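Local coordinates for ABC transporter substrate binding protein (Ribose) (Agrobacterium vitis, PDB 5DKV) that binds a sugar, held here as alpha-D-tagatopyranose, and probably delivers it to an ABC transporter for uptake into the cell, at residues Ala31-Leu36 and Asp86-Ala91; Tyr42-Lys47 and Gln274-Ile279; Ile90-Thr95 and Thr117-Gly122; Met112-Thr117 and Leu135-Ser140. One frame throughout, in Å; residues are numbered along the deposited sequence.

Contact 1 of 4, residues Ala31-Leu36 and Asp86-Ala91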
loop_
_atom_site.group_PDB
_atom_site.type_symbol
_atom_site.label_atom_id
_atom_site.label_comp_id
_atom_site.label_asym_id
_atom_site.label_seq_id
_atom_site.Cartn_x
_atom_site.Cartn_y
_atom_site.Cartn_z
ATOM N N ALA A 31 15.319 -7.887 9.435
ATOM C CA ALA A 31 14.559 -6.751 9.935
ATOM C C ALA A 31 13.430 -6.381 8.986
ATOM O O ALA A 31 13.564 -6.536 7.773
ATOM C CB ALA A 31 15.454 -5.582 10.125
ATOM N N LEU A 32 12.321 -5.923 9.550
ATOM C CA LEU A 32 11.193 -5.409 8.775
ATOM C C LEU A 32 10.798 -4.069 9.355
ATOM O O LEU A 32 10.447 -3.976 10.521
ATOM C CB LEU A 32 10.012 -6.387 8.775
ATOM C CG LEU A 32 8.734 -5.869 8.122
ATOM C CD1 LEU A 32 8.931 -5.448 6.647
ATOM C CD2 LEU A 32 7.646 -6.965 8.243
ATOM N N ILE A 33 10.904 -3.036 8.522
ATOM C CA ILE A 33 10.580 -1.673 8.877
ATOM C C ILE A 33 9.375 -1.216 8.028
ATOM O O ILE A 33 9.504 -0.962 6.839
ATOM C CB ILE A 33 11.788 -0.731 8.657
ATOM C CG1 ILE A 33 12.986 -1.187 9.497
ATOM C CG2 ILE A 33 11.373 0.718 9.027
ATOM C CD1 ILE A 33 14.285 -0.430 9.246
ATOM N N PRO A 34 8.190 -1.141 8.634
ATOM C CA PRO A 34 6.986 -0.774 7.866
ATOM C C PRO A 34 6.953 0.722 7.586
ATOM O O PRO A 34 7.764 1.480 8.131
ATOM C CB PRO A 34 5.848 -1.170 8.796
ATOM C CG PRO A 34 6.427 -0.864 10.149
ATOM C CD PRO A 34 7.888 -1.300 10.067
ATOM N N GLY A 35 6.002 1.146 6.769
ATOM C CA GLY A 35 5.786 2.563 6.578
ATOM C C GLY A 35 5.120 3.235 7.770
ATOM O O GLY A 35 5.327 4.429 8.009
ATOM N N LEU A 36 4.307 2.469 8.491
ATOM C CA LEU A 36 3.481 2.945 9.591
ATOM C C LEU A 36 3.111 1.718 10.416
ATOM O O LEU A 36 2.673 0.727 9.854
ATOM C CB LEU A 36 2.210 3.650 9.049
ATOM C CG LEU A 36 1.062 3.970 10.011
ATOM C CD1 LEU A 36 1.592 4.764 11.172
ATOM C CD2 LEU A 36 -0.042 4.731 9.257
ATOM N N ASP A 86 20.920 -9.346 9.637
ATOM C CA ASP A 86 21.517 -9.985 8.458
ATOM C C ASP A 86 20.992 -9.396 7.142
ATOM O O ASP A 86 21.693 -9.404 6.112
ATOM C CB ASP A 86 21.266 -11.503 8.513
ATOM C CG ASP A 86 21.961 -12.156 9.702
ATOM O OD1 ASP A 86 23.200 -12.010 9.811
ATOM O OD2 ASP A 86 21.274 -12.773 10.546
ATOM N N ALA A 87 19.749 -8.922 7.177
ATOM C CA ALA A 87 19.137 -8.232 6.038
ATOM C C ALA A 87 18.049 -7.287 6.516
ATOM O O ALA A 87 17.556 -7.437 7.644
ATOM C CB ALA A 87 18.575 -9.256 5.040
ATOM N N ILE A 88 17.705 -6.294 5.679
ATOM C CA ILE A 88 16.626 -5.345 5.987
ATOM C C ILE A 88 15.575 -5.357 4.896
ATOM O O ILE A 88 15.890 -5.220 3.707
ATOM C CB ILE A 88 17.157 -3.891 6.139
ATOM C CG1 ILE A 88 18.093 -3.801 7.338
ATOM C CG2 ILE A 88 15.997 -2.876 6.258
ATOM C CD1 ILE A 88 18.988 -2.553 7.351
ATOM N N LEU A 89 14.329 -5.562 5.309
ATOM C CA LEU A 89 13.163 -5.272 4.498
ATOM C C LEU A 89 12.593 -3.929 4.965
ATOM O O LEU A 89 12.377 -3.736 6.163
ATOM C CB LEU A 89 12.109 -6.351 4.661
ATOM C CG LEU A 89 12.564 -7.811 4.495
ATOM C CD1 LEU A 89 11.390 -8.759 4.670
ATOM C CD2 LEU A 89 13.167 -8.064 3.152
ATOM N N ILE A 90 12.357 -2.997 4.049
ATOM C CA ILE A 90 11.820 -1.712 4.454
ATOM C C ILE A 90 10.838 -1.159 3.420
ATOM O O ILE A 90 10.995 -1.326 2.208
ATOM C CB ILE A 90 12.961 -0.692 4.699
ATOM C CG1 ILE A 90 12.392 0.675 5.077
ATOM C CG2 ILE A 90 13.796 -0.570 3.463
ATOM C CD1 ILE A 90 13.439 1.618 5.656
ATOM N N ALA A 91 9.800 -0.509 3.922
ATOM C CA ALA A 91 8.915 0.265 3.088
ATOM C C ALA A 91 9.287 1.758 3.245
ATOM O O ALA A 91 8.820 2.427 4.190
ATOM C CB ALA A 91 7.458 0.026 3.472
#
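I33 and I90 lie flank to flank on neighbouring parallel strands, 29-33 and 87-90. The strands belong to the Rossmann-like half of the sheet in one lobe of the periplasmic binding protein fold. Both isoleucines leave the same face of the sheet and point the same way. CB of I33 is 3.9 Å from CG1 of I90. I90 turns CG1 anti to its amide N (chi1 178°). This lays the CG1-CD1 arm beside I33, and CD1 of I90 ends 4.1 Å from CG2 of I33. I33 has the other setting, with CG1 next to its own N (chi1 -59°). Its arm therefore runs back to the previous pair, where CD1 of I33 meets CG2 of I88 at 4.2 Å. A31 CB rests on CG1 of I88 on this same face. On this face A31 packs on V80 of helix 70-81, and I33 on V80 and L77.

L32 and L89 use the other face. They meet at a slant, and CD1 of L32 touches CB of L89 at 3.9 Å. L32 also packs on M45 and A49 of helix 40-56, and L89 on V284 of helix 276-291.

The backbones form a regular parallel pairing, with axes 4.6 Å apart at 21°. A31 N bonds to A87 O, L89 N to A31 O, and I33 N to L89 O. Past the strands, CB of A91 packs on G35 N at 3.8 Å. Q73 NE2 bonds to both P34 O and A91 O. The last cross-strand bond runs from A91 N to I33 O, 3.0 Å long and almost in line with the carbonyl.

Contact 2 of 4, residues Tyr42-Lys47 and Gln274-Ile279. With T6T (alpha-D-tagatopyranose), chain E.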
loop_
_atom_site.group_PDB
_atom_site.type_symbol
_atom_site.label_atom_id
_atom_site.label_comp_id
_atom_site.label_asym_id
_atom_site.label_seq_id
_atom_site.Cartn_x
_atom_site.Cartn_y
_atom_site.Cartn_z
ATOM N N TYR A 42 0.415 -2.921 6.820
ATOM C CA TYR A 42 1.742 -3.309 7.283
ATOM C C TYR A 42 1.654 -4.394 8.357
ATOM O O TYR A 42 2.556 -5.217 8.502
ATOM C CB TYR A 42 2.509 -2.091 7.786
ATOM C CG TYR A 42 2.859 -1.134 6.656
ATOM C CD1 TYR A 42 3.722 -1.534 5.614
ATOM C CD2 TYR A 42 2.327 0.134 6.593
ATOM C CE1 TYR A 42 4.020 -0.686 4.571
ATOM C CE2 TYR A 42 2.626 0.989 5.524
ATOM C CZ TYR A 42 3.471 0.573 4.529
ATOM O OH TYR A 42 3.734 1.466 3.518
ATOM N N ILE A 43 0.580 -4.384 9.126
ATOM C CA ILE A 43 0.388 -5.411 10.146
ATOM C C ILE A 43 0.240 -6.756 9.475
ATOM O O ILE A 43 0.805 -7.752 9.934
ATOM C CB ILE A 43 -0.825 -5.060 11.041
ATOM C CG1 ILE A 43 -0.460 -3.859 11.902
ATOM C CG2 ILE A 43 -1.272 -6.238 11.922
ATOM C CD1 ILE A 43 -1.650 -3.199 12.588
ATOM N N THR A 44 -0.509 -6.794 8.376
ATOM C CA THR A 44 -0.715 -8.032 7.632
ATOM C C THR A 44 0.554 -8.443 6.880
ATOM O O THR A 44 0.876 -9.626 6.820
ATOM C CB THR A 44 -1.902 -7.882 6.670
ATOM O OG1 THR A 44 -3.036 -7.463 7.433
ATOM C CG2 THR A 44 -2.221 -9.176 5.991
ATOM N N MET A 45 1.312 -7.469 6.368
ATOM C CA MET A 45 2.619 -7.757 5.763
ATOM C C MET A 45 3.546 -8.412 6.781
ATOM O O MET A 45 4.207 -9.396 6.504
ATOM C CB MET A 45 3.265 -6.480 5.223
ATOM C CG MET A 45 4.594 -6.710 4.532
ATOM S SD MET A 45 5.550 -5.217 4.289
ATOM C CE MET A 45 4.435 -4.302 3.240
ATOM N N HIS A 46 3.545 -7.881 7.982
ATOM C CA HIS A 46 4.323 -8.458 9.058
ATOM C C HIS A 46 3.898 -9.911 9.353
ATOM O O HIS A 46 4.734 -10.788 9.583
ATOM C CB HIS A 46 4.164 -7.566 10.297
ATOM C CG HIS A 46 4.949 -8.022 11.477
ATOM N ND1 HIS A 46 4.693 -7.557 12.746
ATOM C CD2 HIS A 46 5.959 -8.911 11.593
ATOM C CE1 HIS A 46 5.535 -8.129 13.593
ATOM N NE2 HIS A 46 6.292 -8.972 12.920
ATOM N N LYS A 47 2.594 -10.180 9.324
ATOM C CA LYS A 47 2.110 -11.536 9.546
ATOM C C LYS A 47 2.708 -12.509 8.513
ATOM O O LYS A 47 3.201 -13.597 8.851
ATOM C CB LYS A 47 0.571 -11.555 9.491
ATOM C CG LYS A 47 -0.072 -12.874 9.743
ATOM C CD LYS A 47 -1.588 -12.697 9.797
ATOM C CE LYS A 47 -2.299 -14.026 10.069
ATOM N NZ LYS A 47 -3.764 -13.836 10.318
ATOM N N GLN A 274 -4.960 -5.317 -1.583
ATOM C CA GLN A 274 -3.650 -5.798 -1.925
ATOM C C GLN A 274 -3.459 -7.136 -1.236
ATOM O O GLN A 274 -4.355 -7.621 -0.546
ATOM C CB GLN A 274 -2.583 -4.804 -1.488
ATOM C CG GLN A 274 -2.757 -3.400 -2.088
ATOM C CD GLN A 274 -1.611 -2.499 -1.729
ATOM O OE1 GLN A 274 -0.572 -2.573 -2.349
ATOM N NE2 GLN A 274 -1.794 -1.650 -0.715
ATOM N N HIS A 275 -2.269 -7.693 -1.415
ATOM C CA HIS A 275 -1.848 -8.952 -0.776
ATOM C C HIS A 275 -0.636 -8.705 0.112
ATOM O O HIS A 275 0.452 -9.165 -0.186
ATOM C CB HIS A 275 -1.516 -9.986 -1.836
ATOM C CG HIS A 275 -2.707 -10.465 -2.613
ATOM N ND1 HIS A 275 -2.617 -11.470 -3.553
ATOM C CD2 HIS A 275 -4.004 -10.074 -2.609
ATOM C CE1 HIS A 275 -3.801 -11.684 -4.091
ATOM N NE2 HIS A 275 -4.664 -10.851 -3.538
ATOM N N PRO A 276 -0.810 -7.942 1.194
ATOM C CA PRO A 276 0.369 -7.625 2.021
ATOM C C PRO A 276 1.086 -8.839 2.590
ATOM O O PRO A 276 2.307 -8.788 2.740
ATOM C CB PRO A 276 -0.209 -6.775 3.158
ATOM C CG PRO A 276 -1.693 -6.934 3.071
ATOM C CD PRO A 276 -1.999 -7.203 1.623
ATOM N N ALA A 277 0.367 -9.889 2.969
ATOM C CA ALA A 277 1.061 -11.031 3.550
ATOM C C ALA A 277 1.996 -11.648 2.518
ATOM O O ALA A 277 3.112 -12.057 2.840
ATOM C CB ALA A 277 0.056 -12.077 4.091
ATOM N N GLU A 278 1.536 -11.696 1.272
ATOM C CA GLU A 278 2.352 -12.174 0.147
ATOM C C GLU A 278 3.642 -11.337 -0.002
ATOM O O GLU A 278 4.735 -11.854 -0.221
ATOM C CB GLU A 278 1.502 -12.105 -1.109
ATOM C CG GLU A 278 2.037 -12.774 -2.330
ATOM C CD GLU A 278 1.059 -12.707 -3.476
ATOM O OE1 GLU A 278 -0.166 -12.939 -3.269
ATOM O OE2 GLU A 278 1.531 -12.428 -4.611
ATOM N N ILE A 279 3.506 -10.020 0.129
ATOM C CA ILE A 279 4.654 -9.131 0.062
ATOM C C ILE A 279 5.645 -9.427 1.163
ATOM O O ILE A 279 6.849 -9.547 0.903
ATOM C CB ILE A 279 4.210 -7.653 0.121
ATOM C CG1 ILE A 279 3.390 -7.327 -1.129
ATOM C CG2 ILE A 279 5.421 -6.727 0.240
ATOM C CD1 ILE A 279 2.740 -5.963 -1.057
HETATM O O3 T6T E . -2.025 1.429 0.847
HETATM C C3 T6T E . -1.067 0.937 1.774
HETATM C C4 T6T E . 0.269 1.026 1.173
HETATM O O4 T6T E . 0.314 0.176 -0.032
HETATM C C5 T6T E . 0.597 2.416 0.847
HETATM O O5 T6T E . 1.947 2.543 0.367
HETATM C C6 T6T E . 0.541 3.314 2.072
HETATM O O6 T6T E . -0.771 3.192 2.696
HETATM C C2 T6T E . -1.083 1.816 3.039
HETATM O O2 T6T E . -0.138 1.283 3.936
HETATM C C1 T6T E . -2.404 1.949 3.687
HETATM O O1 T6T E . -2.912 0.721 4.102
#
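The first turns of helices 40-56 and 276-291 meet beside the sugar pocket, where T44 and M45 pack on P276 and A277. The P276 ring sits against T44, with CG of P276 3.7 Å from CG2 of T44. The two side chains meet at a slant. T44 presents this methyl because its OG1 is turned back along the helix, where it bonds to A40 O and also takes the N-H of A323.

The backbones come close enough for CA-H...O contacts. CA of M45 is 3.2 Å from P276 O, and CA of A277 is 3.6 Å from T44 O. No conventional hydrogen bond joins the two segments. The M45 chain starts extended and bends at its last torsion (chi3 -62°), which brings CE to 4.0 Å from CG2 of I279.

H275 is the N-cap of helix 276-291. Its ND1 bonds to E278 OE1 at 2.9 Å, with the oxygen near the ring plane. Just before it, Q274 NE2 gives a nearly straight bond of 2.9 Å to O4 of tagatose. The same NE2 also bonds to D254 OD2, and Q274 OE1 to S140 OG, so both ends of the amide are held. CE2 of Y42 approaches O2 of the sugar at 3.2 Å.

Around this junction, M45 and I279 both touch V115 of strand 112-115. I279 also meets T302 of strand 299-307, and F41 of helix 40-56 packs on Q274, P276 and I279.

Contact 3 of 4, residues Ile90-Thr95 and Thr117-Gly122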
loop_
_atom_site.group_PDB
_atom_site.type_symbol
_atom_site.label_atom_id
_atom_site.label_comp_id
_atom_site.label_asym_id
_atom_site.label_seq_id
_atom_site.Cartn_x
_atom_site.Cartn_y
_atom_site.Cartn_z
ATOM N N ILE A 90 12.357 -2.997 4.049
ATOM C CA ILE A 90 11.820 -1.712 4.454
ATOM C C ILE A 90 10.838 -1.159 3.420
ATOM O O ILE A 90 10.995 -1.326 2.208
ATOM C CB ILE A 90 12.961 -0.692 4.699
ATOM C CG1 ILE A 90 12.392 0.675 5.077
ATOM C CG2 ILE A 90 13.796 -0.570 3.463
ATOM C CD1 ILE A 90 13.439 1.618 5.656
ATOM N N ALA A 91 9.800 -0.509 3.922
ATOM C CA ALA A 91 8.915 0.265 3.088
ATOM C C ALA A 91 9.287 1.758 3.245
ATOM O O ALA A 91 8.820 2.427 4.190
ATOM C CB ALA A 91 7.458 0.026 3.472
ATOM N N PRO A 92 10.177 2.271 2.377
ATOM C CA PRO A 92 10.659 3.654 2.553
ATOM C C PRO A 92 9.535 4.643 2.412
ATOM O O PRO A 92 8.714 4.480 1.521
ATOM C CB PRO A 92 11.686 3.833 1.429
ATOM C CG PRO A 92 11.262 2.811 0.362
ATOM C CD PRO A 92 10.746 1.640 1.168
ATOM N N THR A 93 9.502 5.640 3.285
ATOM C CA THR A 93 8.443 6.628 3.268
ATOM C C THR A 93 8.731 7.820 2.371
ATOM O O THR A 93 7.948 8.757 2.330
ATOM C CB THR A 93 8.160 7.151 4.702
ATOM O OG1 THR A 93 9.395 7.512 5.335
ATOM C CG2 THR A 93 7.456 6.089 5.514
ATOM N N ASP A 94 9.852 7.796 1.661
ATOM C CA ASP A 94 10.163 8.849 0.708
ATOM C C ASP A 94 11.135 8.280 -0.304
ATOM O O ASP A 94 12.083 7.602 0.081
ATOM C CB ASP A 94 10.766 10.058 1.411
ATOM C CG ASP A 94 10.848 11.266 0.512
ATOM O OD1 ASP A 94 9.947 12.123 0.617
ATOM O OD2 ASP A 94 11.806 11.355 -0.293
ATOM N N THR A 95 10.923 8.566 -1.584
ATOM C CA THR A 95 11.747 7.963 -2.627
ATOM C C THR A 95 13.165 8.537 -2.685
ATOM O O THR A 95 14.061 7.885 -3.223
ATOM C CB THR A 95 11.090 8.109 -4.020
ATOM O OG1 THR A 95 11.058 9.491 -4.424
ATOM C CG2 THR A 95 9.674 7.541 -4.003
ATOM N N THR A 117 6.780 0.204 -1.154
ATOM C CA THR A 117 7.306 1.428 -1.738
ATOM C C THR A 117 8.761 1.247 -2.169
ATOM O O THR A 117 9.391 0.249 -1.815
ATOM C CB THR A 117 7.240 2.563 -0.734
ATOM O OG1 THR A 117 7.905 2.137 0.464
ATOM C CG2 THR A 117 5.792 2.913 -0.435
ATOM N N PHE A 118 9.288 2.217 -2.917
ATOM C CA PHE A 118 10.650 2.135 -3.417
ATOM C C PHE A 118 11.446 3.405 -3.179
ATOM O O PHE A 118 10.895 4.443 -2.805
ATOM C CB PHE A 118 10.659 1.778 -4.918
ATOM C CG PHE A 118 9.968 2.785 -5.846
ATOM C CD1 PHE A 118 10.581 3.971 -6.192
ATOM C CD2 PHE A 118 8.759 2.467 -6.453
ATOM C CE1 PHE A 118 9.968 4.870 -7.070
ATOM C CE2 PHE A 118 8.154 3.350 -7.357
ATOM C CZ PHE A 118 8.771 4.555 -7.647
ATOM N N ILE A 119 12.763 3.277 -3.301
ATOM C CA ILE A 119 13.650 4.434 -3.440
ATOM C C ILE A 119 14.176 4.507 -4.873
ATOM O O ILE A 119 14.078 3.548 -5.638
ATOM C CB ILE A 119 14.838 4.403 -2.447
ATOM C CG1 ILE A 119 15.676 3.139 -2.619
ATOM C CG2 ILE A 119 14.309 4.530 -1.022
ATOM C CD1 ILE A 119 17.025 3.223 -1.982
ATOM N N GLY A 120 14.703 5.666 -5.243
ATOM C CA GLY A 120 15.089 5.900 -6.628
ATOM C C GLY A 120 13.881 5.792 -7.528
ATOM O O GLY A 120 12.889 6.496 -7.339
ATOM N N THR A 121 13.998 4.919 -8.527
ATOM C CA THR A 121 12.920 4.599 -9.465
ATOM C C THR A 121 12.244 3.273 -9.136
ATOM O O THR A 121 11.223 2.896 -9.734
ATOM C CB THR A 121 13.463 4.501 -10.899
ATOM O OG1 THR A 121 14.383 3.409 -10.976
ATOM C CG2 THR A 121 14.183 5.787 -11.315
ATOM N N GLY A 122 12.842 2.534 -8.216
ATOM C CA GLY A 122 12.388 1.191 -7.929
ATOM C C GLY A 122 12.970 0.160 -8.891
ATOM O O GLY A 122 12.650 -1.021 -8.787
HETATM O O HOH W 1 9.338 5.835 -0.894
HETATM O O HOH W 2 13.412 9.288 -6.375
#
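T117 OG1 donates to P92 O at 2.7 Å, and its hydroxyl also presses on the proline ring, 3.0 Å from CD of P92. The torsion that allows this (chi1 54°) sets OG1 between the T117 backbone N and carbonyl carbon. The P92 ring faces the 117-122 loop. Its CG is against F118 O, and its CB is 3.7 Å from CG2 of I119. Further along, G120 N donates to T95 O at 3.1 Å, in the carbonyl plane. T95 CG2 lies alongside F118, 3.5 Å from its O and 4.1 Å from CE1 of its ring.

Two waters complete this shell. One donates to both P92 O and F118 O, so P92 O is gripped twice. The other links T95 OG1 with G120 O.

A type II' turn from I119 to G122 sets the outer loop, closed by a bond of 3.0 Å from G122 N to I119 O. G120 has the positive phi (61°) that suits glycine. T121 O stands 3.5 Å above the plane of the F118 ring, over its centre. Y137 stacks edge-to-face with F118, and Y124 OH bonds with I119 N. On the other loop, D94 OD2 bonds with T96 OG1 and Q97 N.

T117 also meets S173 and T174 of the other lobe and lines the sugar pocket. Such loops, following parallel strands 87-90 and 112-115 at their C-terminal ends, border the ligand cleft in periplasmic binding proteins.

Contact 4 of 4, residues Met112-Thr117 and Leu135-Ser140. With T6T (alpha-D-tagatopyranose), chain E.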
loop_
_atom_site.group_PDB
_atom_site.type_symbol
_atom_site.label_atom_id
_atom_site.label_comp_id
_atom_site.label_asym_id
_atom_site.label_seq_id
_atom_site.Cartn_x
_atom_site.Cartn_y
_atom_site.Cartn_z
ATOM N N MET A 112 19.480 -5.402 1.391
ATOM C CA MET A 112 18.125 -4.918 1.616
ATOM C C MET A 112 17.218 -5.091 0.424
ATOM O O MET A 112 17.653 -5.210 -0.731
ATOM C CB MET A 112 18.147 -3.455 2.007
ATOM C CG MET A 112 18.553 -2.564 0.865
ATOM S SD MET A 112 18.744 -0.899 1.452
ATOM C CE MET A 112 20.256 -1.081 2.391
ATOM N N ILE A 113 15.935 -5.140 0.755
ATOM C CA ILE A 113 14.840 -5.253 -0.178
ATOM C C ILE A 113 13.814 -4.192 0.200
ATOM O O ILE A 113 13.557 -4.009 1.402
ATOM C CB ILE A 113 14.221 -6.670 -0.103
ATOM C CG1 ILE A 113 15.208 -7.679 -0.680
ATOM C CG2 ILE A 113 12.876 -6.759 -0.830
ATOM C CD1 ILE A 113 14.781 -9.139 -0.548
ATOM N N THR A 114 13.233 -3.482 -0.768
ATOM C CA THR A 114 12.140 -2.580 -0.402
ATOM C C THR A 114 10.810 -3.283 -0.742
ATOM O O THR A 114 10.650 -3.984 -1.752
ATOM C CB THR A 114 12.244 -1.163 -1.044
ATOM O OG1 THR A 114 11.960 -1.201 -2.447
ATOM C CG2 THR A 114 13.621 -0.578 -0.828
ATOM N N VAL A 115 9.897 -3.155 0.199
ATOM C CA VAL A 115 8.578 -3.749 0.126
ATOM C C VAL A 115 7.571 -2.613 0.093
ATOM O O VAL A 115 7.733 -1.616 0.800
ATOM C CB VAL A 115 8.302 -4.712 1.327
ATOM C CG1 VAL A 115 9.153 -5.987 1.207
ATOM C CG2 VAL A 115 8.565 -4.043 2.695
ATOM N N ASP A 116 6.549 -2.770 -0.753
ATOM C CA ASP A 116 5.446 -1.804 -0.942
ATOM C C ASP A 116 5.876 -0.573 -1.740
ATOM O O ASP A 116 5.415 -0.358 -2.872
ATOM C CB ASP A 116 4.844 -1.391 0.407
ATOM C CG ASP A 116 3.649 -0.484 0.251
ATOM O OD1 ASP A 116 2.817 -0.737 -0.659
ATOM O OD2 ASP A 116 3.544 0.464 1.067
ATOM N N THR A 117 6.780 0.204 -1.154
ATOM C CA THR A 117 7.306 1.428 -1.738
ATOM C C THR A 117 8.761 1.247 -2.169
ATOM O O THR A 117 9.391 0.249 -1.815
ATOM C CB THR A 117 7.240 2.563 -0.734
ATOM O OG1 THR A 117 7.905 2.137 0.464
ATOM C CG2 THR A 117 5.792 2.913 -0.435
ATOM N N LEU A 135 18.187 -5.057 -3.414
ATOM C CA LEU A 135 18.252 -6.232 -4.265
ATOM C C LEU A 135 16.977 -6.465 -5.043
ATOM O O LEU A 135 17.010 -7.072 -6.108
ATOM C CB LEU A 135 18.533 -7.477 -3.427
ATOM C CG LEU A 135 19.895 -7.548 -2.753
ATOM C CD1 LEU A 135 19.872 -8.621 -1.693
ATOM C CD2 LEU A 135 20.971 -7.822 -3.775
ATOM N N SER A 136 15.861 -5.981 -4.500
ATOM C CA SER A 136 14.549 -6.252 -5.065
ATOM C C SER A 136 13.519 -5.275 -4.572
ATOM O O SER A 136 13.670 -4.705 -3.501
ATOM C CB SER A 136 14.131 -7.671 -4.715
ATOM O OG SER A 136 12.956 -8.066 -5.398
ATOM N N TYR A 137 12.460 -5.112 -5.368
ATOM C CA TYR A 137 11.296 -4.318 -5.042
ATOM C C TYR A 137 10.080 -5.231 -5.140
ATOM O O TYR A 137 9.791 -5.755 -6.225
ATOM C CB TYR A 137 11.154 -3.137 -6.018
ATOM C CG TYR A 137 9.889 -2.329 -5.834
ATOM C CD1 TYR A 137 9.383 -2.064 -4.581
ATOM C CD2 TYR A 137 9.196 -1.847 -6.930
ATOM C CE1 TYR A 137 8.213 -1.315 -4.416
ATOM C CE2 TYR A 137 8.042 -1.113 -6.773
ATOM C CZ TYR A 137 7.558 -0.851 -5.508
ATOM O OH TYR A 137 6.405 -0.125 -5.347
ATOM N N ILE A 138 9.420 -5.447 -4.016
ATOM C CA ILE A 138 8.300 -6.388 -3.930
ATOM C C ILE A 138 7.070 -5.602 -3.502
ATOM O O ILE A 138 7.048 -5.025 -2.397
ATOM C CB ILE A 138 8.591 -7.509 -2.941
ATOM C CG1 ILE A 138 9.827 -8.278 -3.371
ATOM C CG2 ILE A 138 7.380 -8.469 -2.841
ATOM C CD1 ILE A 138 10.331 -9.249 -2.330
ATOM N N ALA A 139 6.057 -5.572 -4.366
ATOM C CA ALA A 139 4.899 -4.705 -4.145
ATOM C C ALA A 139 3.770 -5.035 -5.086
ATOM O O ALA A 139 3.954 -5.814 -6.023
ATOM C CB ALA A 139 5.306 -3.261 -4.334
ATOM N N SER A 140 2.612 -4.415 -4.894
ATOM C CA SER A 140 1.555 -4.512 -5.909
ATOM C C SER A 140 1.957 -3.795 -7.194
ATOM O O SER A 140 2.851 -2.962 -7.187
ATOM C CB SER A 140 0.252 -3.895 -5.409
ATOM O OG SER A 140 -0.174 -4.474 -4.197
HETATM O O3 T6T E . -2.025 1.429 0.847
HETATM C C3 T6T E . -1.067 0.937 1.774
HETATM C C4 T6T E . 0.269 1.026 1.173
HETATM O O4 T6T E . 0.314 0.176 -0.032
HETATM C C5 T6T E . 0.597 2.416 0.847
HETATM O O5 T6T E . 1.947 2.543 0.367
HETATM C C6 T6T E . 0.541 3.314 2.072
HETATM O O6 T6T E . -0.771 3.192 2.696
HETATM C C2 T6T E . -1.083 1.816 3.039
HETATM O O2 T6T E . -0.138 1.283 3.936
HETATM C C1 T6T E . -2.404 1.949 3.687
HETATM O O1 T6T E . -2.912 0.721 4.102
HETATM O O HOH W 3 2.163 -2.020 -2.996
#
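The Y137 ring fills a hollow where the chain turns sharply at D116, just past the end of strand 112-115. D116 has a positive phi (75°), and this turn sets its O and that of T117 at the ring. Y137 OH donates to D116 O at 2.7 Å, coming from above the carbonyl plane. CE1 of the same ring is 3.3 Å from T117 O. T114 OG1 closes the near end of the hollow, 3.5 Å from CD1, and is itself bonded to Y124 OH. A second, smaller bump is the methyl of A139. It presses into the turn, with CB 3.3 Å from D116 O.

On the opposite face, I113 and I138 slant past each other, and CG2 of I113 meets CD1 of I138 at 3.9 Å. The same CG2 packs over S136 O. V115 and I138 continue this face and pack on I279 of helix 276-291.

Backbone bonds hold the strands parallel. L135 N goes to M112 O, T114 N to S136 O, I138 N to T114 O, and D116 N to I138 O. S136 N is buried without a partner in the model, while S136 OG bonds to P297 O.

The D116 side chain leaves the backbone away from the partner strand. Its CG is anti to N (chi1 -176°), which carries the carboxylate to the sugar. OD1 accepts from O4 of tagatose at 2.7 Å, and OD2 from O5 at 2.7 Å. A water donates to OD1 and accepts from S140 N. A carboxylate gripping two adjacent sugar hydroxyls at the C-terminal end of a parallel strand fits the sugar site of periplasmic binding proteins.

Contacts 1 and 4 are parts of one sheet. Strands 87-90 and 112-115 are neighbours in it, probably joined by I90 O to V115 N (2.9 Å) and I88 O to I113 N (3.0 Å). Contact 3 ties together the loops that leave these two strands, and its centre is about 8 Å from that of contact 4. Contact 2 packs helix starts against the same sheet, with M45 SD 3.6 Å from V115 CG2. Around the sugar, contacts 2 and 4 meet again. Y42 OH makes a weak bond to D116 OD2 (2.7 Å). Contacts 2 and 4 each hold O4, and D254, D39, R178, T174 and N228 also hydrogen-bond the sugar.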